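Local coordinates for protein telomerase reverse transcriptase (Takifugu rubripes, PDB 4LMO) that forms the RNA-binding domain of the telomerase catalytic subunit, the reverse transcriptase that lengthens chromosome ends by copying a template within its own RNA, at residues R27-K30 with F35-I38; R41-I46 with P74-L79. One frame throughout, in Å; residues are numbered along the deposited sequence.

Contact 1: residues R27-K30 with F35-I38; sequences RKKK and FRKI
K29 and R36 face each other as an antiparallel hydrogen-bonded pair, each giving its amide to the other's carbonyl. K29 N reaches R36 O over 2.9 Å, and R36 N reaches K29 O over 3.0 Å. One step on, K30 and F35 form a non-hydrogen-bonded pair with CA atoms 4.6 Å apart; here the CA of F35 leans on K29 O (3.3 Å) in a CA-H...O contact. Beyond K28 and K37 the chains part, and the methyl CG2 of I38 fills the angle between them, 3.4 Å from R27 O and also close to K29 N.

The two short strands make a small beta hairpin at the surface of the domain, with residues 31-34 as its connection and L55 extending the backbone bonding from K30. On the face carrying K30 and F35, the lysine crosses the phenylalanine at a slant, its CB, CG and CD all near CE1, and a bend at the last torsion (chi4 59°) brings K30 NZ back to 3.7 Å from CZ of F35. K28 crosses F35 at about a right angle, its CB against the phenylalanine CB.

On the other face, K29 and R36 lie side by side and point the same way. CG of K29 lies over one face of the R36 guanidinium, and CD sits 3.4 Å from R36 NH2, while the like charges stay apart, with K29 NZ 5.1 Å from that nitrogen. K29 also makes a cation-pi contact with Y54. R36 NH1 adds a weak bond to K37 O, but its stronger partner is D42, in a salt bridge.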
loop_
_atom_site.group_PDB
_atom_site.type_symbol
_atom_site.label_atom_id
_atom_site.label_comp_id
_atom_site.label_asym_id
_atom_site.label_seq_id
_atom_site.Cartn_x
_atom_site.Cartn_y
_atom_site.Cartn_z
ATOM N N ARG A 27 5.665 5.598 -8.624
ATOM C CA ARG A 27 5.274 6.677 -9.526
ATOM C C ARG A 27 6.244 7.847 -9.443
ATOM O O ARG A 27 6.859 8.090 -8.403
ATOM C CB ARG A 27 3.844 7.144 -9.242
ATOM C CG ARG A 27 2.780 6.285 -9.905
ATOM C CD ARG A 27 1.408 6.516 -9.299
ATOM N NE ARG A 27 0.792 7.770 -9.735
ATOM C CZ ARG A 27 -0.365 8.236 -9.272
ATOM N NH1 ARG A 27 -1.044 7.557 -8.349
ATOM N NH2 ARG A 27 -0.847 9.385 -9.729
ATOM N N LYS A 28 6.379 8.558 -10.556
ATOM C CA LYS A 28 7.271 9.705 -10.640
ATOM C C LYS A 28 6.496 11.015 -10.523
ATOM O O LYS A 28 5.341 11.099 -10.944
ATOM C CB LYS A 28 8.064 9.665 -11.951
ATOM C CG LYS A 28 9.076 8.528 -12.020
ATOM C CD LYS A 28 9.982 8.660 -13.232
ATOM C CE LYS A 28 11.218 7.783 -13.086
ATOM N NZ LYS A 28 12.140 7.916 -14.247
ATOM N N LYS A 29 7.132 12.023 -9.931
ATOM C CA LYS A 29 6.563 13.367 -9.887
ATOM C C LYS A 29 6.780 14.063 -11.225
ATOM O O LYS A 29 7.864 13.989 -11.808
ATOM C CB LYS A 29 7.167 14.194 -8.747
ATOM C CG LYS A 29 6.705 15.645 -8.727
ATOM C CD LYS A 29 7.020 16.336 -7.412
ATOM C CE LYS A 29 6.908 17.851 -7.532
ATOM N NZ LYS A 29 5.536 18.315 -7.886
ATOM N N LYS A 30 5.735 14.732 -11.704
ATOM C CA LYS A 30 5.801 15.471 -12.956
ATOM C C LYS A 30 6.407 16.858 -12.751
ATOM O O LYS A 30 5.846 17.697 -12.042
ATOM C CB LYS A 30 4.415 15.568 -13.605
ATOM C CG LYS A 30 4.415 16.261 -14.956
ATOM C CD LYS A 30 3.245 15.820 -15.819
ATOM C CE LYS A 30 3.399 16.321 -17.247
ATOM N NZ LYS A 30 4.656 15.838 -17.891
ATOM N N PHE A 35 9.792 14.095 -15.826
ATOM C CA PHE A 35 9.539 13.334 -14.602
ATOM C C PHE A 35 10.788 13.142 -13.751
ATOM O O PHE A 35 11.913 13.205 -14.252
ATOM C CB PHE A 35 8.919 11.971 -14.938
ATOM C CG PHE A 35 7.630 12.072 -15.696
ATOM C CD1 PHE A 35 6.446 12.386 -15.036
ATOM C CD2 PHE A 35 7.603 11.877 -17.072
ATOM C CE1 PHE A 35 5.259 12.499 -15.735
ATOM C CE2 PHE A 35 6.417 11.986 -17.778
ATOM C CZ PHE A 35 5.246 12.303 -17.108
ATOM N N ARG A 36 10.574 12.908 -12.458
ATOM C CA ARG A 36 11.657 12.622 -11.522
ATOM C C ARG A 36 11.224 11.663 -10.411
ATOM O O ARG A 36 10.041 11.588 -10.062
ATOM C CB ARG A 36 12.231 13.916 -10.928
ATOM C CG ARG A 36 11.289 14.698 -10.025
ATOM C CD ARG A 36 12.053 15.761 -9.252
ATOM N NE ARG A 36 11.207 16.509 -8.323
ATOM C CZ ARG A 36 10.957 16.147 -7.066
ATOM N NH1 ARG A 36 11.479 15.034 -6.565
ATOM N NH2 ARG A 36 10.178 16.903 -6.306
ATOM N N LYS A 37 12.201 10.936 -9.871
ATOM C CA LYS A 37 12.010 10.035 -8.736
ATOM C C LYS A 37 11.476 10.829 -7.545
ATOM O O LYS A 37 11.804 12.010 -7.397
ATOM C CB LYS A 37 13.355 9.411 -8.363
ATOM C CG LYS A 37 13.304 7.957 -7.927
ATOM C CD LYS A 37 13.801 7.026 -9.024
ATOM C CE LYS A 37 14.108 5.644 -8.467
ATOM N NZ LYS A 37 14.900 4.813 -9.416
ATOM N N ILE A 38 10.661 10.200 -6.699
ATOM C CA ILE A 38 10.120 10.904 -5.525
ATOM C C ILE A 38 10.996 10.765 -4.281
ATOM O O ILE A 38 11.553 9.699 -4.014
ATOM C CB ILE A 38 8.637 10.558 -5.221
ATOM C CG1 ILE A 38 8.486 9.160 -4.609
ATOM C CG2 ILE A 38 7.789 10.719 -6.476
ATOM C CD1 ILE A 38 7.229 8.996 -3.779
#

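Contact 2: residues R41-I46 with P74-L79; sequences RDLIRI and PLFSQL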
loop_
_atom_site.group_PDB
_atom_site.type_symbol
_atom_site.label_atom_id
_atom_site.label_comp_id
_atom_site.label_asym_id
_atom_site.label_seq_id
_atom_site.Cartn_x
_atom_site.Cartn_y
_atom_site.Cartn_z
ATOM N N ARG A 41 10.572 14.331 1.116
ATOM C CA ARG A 41 9.800 15.570 1.119
ATOM C C ARG A 41 8.543 15.461 0.246
ATOM O O ARG A 41 7.471 15.945 0.625
ATOM C CB ARG A 41 10.714 16.723 0.681
ATOM C CG ARG A 41 10.052 17.932 0.038
ATOM C CD ARG A 41 11.051 18.674 -0.842
ATOM N NE ARG A 41 11.179 18.074 -2.174
ATOM C CZ ARG A 41 12.106 17.186 -2.537
ATOM N NH1 ARG A 41 12.114 16.715 -3.778
ATOM N NH2 ARG A 41 13.025 16.763 -1.675
ATOM N N ASP A 42 8.682 14.809 -0.910
ATOM C CA ASP A 42 7.555 14.553 -1.807
ATOM C C ASP A 42 6.497 13.677 -1.135
ATOM O O ASP A 42 5.300 13.957 -1.237
ATOM C CB ASP A 42 8.026 13.898 -3.113
ATOM C CG ASP A 42 8.997 14.768 -3.897
ATOM O OD1 ASP A 42 8.740 15.981 -4.056
ATOM O OD2 ASP A 42 10.019 14.228 -4.367
ATOM N N LEU A 43 6.946 12.630 -0.444
ATOM C CA LEU A 43 6.042 11.708 0.244
ATOM C C LEU A 43 5.258 12.386 1.364
ATOM O O LEU A 43 4.059 12.148 1.515
ATOM C CB LEU A 43 6.787 10.473 0.772
ATOM C CG LEU A 43 5.912 9.369 1.384
ATOM C CD1 LEU A 43 4.859 8.869 0.401
ATOM C CD2 LEU A 43 6.761 8.215 1.890
ATOM N N ILE A 44 5.935 13.232 2.136
ATOM C CA ILE A 44 5.282 14.030 3.179
ATOM C C ILE A 44 4.133 14.865 2.598
ATOM O O ILE A 44 3.071 14.989 3.212
ATOM C CB ILE A 44 6.304 14.910 3.937
ATOM C CG1 ILE A 44 7.238 14.015 4.761
ATOM C CG2 ILE A 44 5.604 15.935 4.824
ATOM C CD1 ILE A 44 8.420 14.731 5.374
ATOM N N ARG A 45 4.351 15.404 1.400
ATOM C CA ARG A 45 3.331 16.144 0.658
ATOM C C ARG A 45 2.119 15.281 0.308
ATOM O O ARG A 45 0.977 15.700 0.501
ATOM C CB ARG A 45 3.937 16.730 -0.621
ATOM C CG ARG A 45 4.850 17.916 -0.384
ATOM C CD ARG A 45 4.021 19.181 -0.301
ATOM N NE ARG A 45 4.622 20.179 0.566
ATOM C CZ ARG A 45 4.035 21.314 0.921
ATOM N NH1 ARG A 45 2.816 21.612 0.487
ATOM N NH2 ARG A 45 4.674 22.153 1.719
ATOM N N ILE A 46 2.385 14.080 -0.204
ATOM C CA ILE A 46 1.346 13.123 -0.576
ATOM C C ILE A 46 0.539 12.666 0.641
ATOM O O ILE A 46 -0.681 12.526 0.564
ATOM C CB ILE A 46 1.947 11.895 -1.307
ATOM C CG1 ILE A 46 2.669 12.336 -2.586
ATOM C CG2 ILE A 46 0.870 10.861 -1.626
ATOM C CD1 ILE A 46 3.603 11.297 -3.175
ATOM N N PRO A 74 13.906 12.918 6.969
ATOM C CA PRO A 74 14.838 11.784 7.018
ATOM C C PRO A 74 14.148 10.427 7.168
ATOM O O PRO A 74 14.581 9.449 6.553
ATOM C CB PRO A 74 15.692 12.084 8.255
ATOM C CG PRO A 74 15.643 13.567 8.388
ATOM C CD PRO A 74 14.240 13.926 7.996
ATOM N N LEU A 75 13.089 10.381 7.973
ATOM C CA LEU A 75 12.340 9.149 8.212
ATOM C C LEU A 75 11.582 8.671 6.987
ATOM O O LEU A 75 11.525 7.470 6.710
ATOM C CB LEU A 75 11.365 9.328 9.374
ATOM C CG LEU A 75 11.908 9.056 10.773
ATOM C CD1 LEU A 75 10.827 9.297 11.817
ATOM C CD2 LEU A 75 12.445 7.637 10.858
ATOM N N PHE A 76 10.993 9.617 6.261
ATOM C CA PHE A 76 10.222 9.290 5.069
ATOM C C PHE A 76 11.133 9.027 3.871
ATOM O O PHE A 76 10.775 8.257 2.974
ATOM C CB PHE A 76 9.177 10.370 4.783
ATOM C CG PHE A 76 7.965 10.287 5.677
ATOM C CD1 PHE A 76 6.838 9.574 5.279
ATOM C CD2 PHE A 76 7.953 10.911 6.922
ATOM C CE1 PHE A 76 5.724 9.488 6.099
ATOM C CE2 PHE A 76 6.838 10.828 7.749
ATOM C CZ PHE A 76 5.722 10.118 7.335
ATOM N N SER A 77 12.311 9.652 3.871
ATOM C CA SER A 77 13.363 9.330 2.909
ATOM C C SER A 77 13.819 7.892 3.123
ATOM O O SER A 77 14.034 7.153 2.161
ATOM C CB SER A 77 14.555 10.276 3.066
ATOM O OG SER A 77 14.171 11.623 2.863
ATOM N N GLN A 78 13.952 7.511 4.393
ATOM C CA GLN A 78 14.303 6.152 4.791
ATOM C C GLN A 78 13.256 5.151 4.303
ATOM O O GLN A 78 13.603 4.103 3.751
ATOM C CB GLN A 78 14.449 6.073 6.313
ATOM C CG GLN A 78 15.050 4.775 6.833
ATOM C CD GLN A 78 14.941 4.633 8.342
ATOM O OE1 GLN A 78 14.944 3.521 8.872
ATOM N NE2 GLN A 78 14.842 5.760 9.045
ATOM N N LEU A 79 11.982 5.491 4.506
ATOM C CA LEU A 79 10.853 4.674 4.058
ATOM C C LEU A 79 10.923 4.392 2.558
ATOM O O LEU A 79 10.761 3.250 2.126
ATOM C CB LEU A 79 9.524 5.359 4.415
ATOM C CG LEU A 79 8.189 4.632 4.199
ATOM C CD1 LEU A 79 7.101 5.237 5.078
ATOM C CD2 LEU A 79 7.758 4.647 2.737
#
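L43 and F76 mark the closest passage of the two helix segments, whose axes come within 8.7 Å and cross nearly at right angles (97°). The CA atoms of L43 and F76 are 6.8 Å apart, and the side chains that meet across the gap are buried and apolar; no hydrogen bond joins the segments.

The aromatic contacts centre on the F76 ring, which is approached from two directions. I44 lies over one face: its CG1 makes a CH-pi contact 4.2 Å from the ring centroid, 27° off the normal, nearest the CG and CD2 atoms of the ring. L43 instead meets the rim, its CD2 in the ring plane and 3.7 Å from CD1. With CG of L43 anti to the backbone N (chi1 -174°), the leucine reaches across toward helix 73-85 and crosses the phenylalanine at about a right angle.

The aliphatic contact is between leucine methyls. CD2 of L43 also touches CD2 of L79 at 3.8 Å, so a single methyl bridges two residues one helical turn apart. L80 continues the apolar surface against L43, and L138 of helix 136-139 packs on F76 and L79.

Polar groups lie to the side of this apolar patch. D42 receives Y54 OH at OD1 and the backbone N of Q39 at OD2, its OD2 also takes a salt bridge from R36, and R45 pairs with E50. S77 OG turns back to V73 O within its own helix.

The pattern is that of two nearly perpendicular helices packed through an aromatic ring and branched aliphatic side chains, here within the largely helical RNA-binding domain of telomerase reverse transcriptase.

How the contacts relate
Contacts 1 and 2 follow one another along the chain, their centres 13 Å apart, with strand 35-36 leading into helix 40-48. The hairpin is tied to that helix by a salt bridge from R36 NH1 to D42 OD2 (2.8 Å), and CD of K29 packs 3.8 Å from D42 OD1. R41 NH1 comes within 3.2 Å of R36 NH2, so D42 probably offsets the positive charge of both arginines. I38 resting on L80 gives contact 1 a second link, to helix 73-85 of contact 2. Neither contact includes the TFLY motif of helix 6-15, which takes part in RNA binding, nor residues 65-70, which probably meet the RNA template.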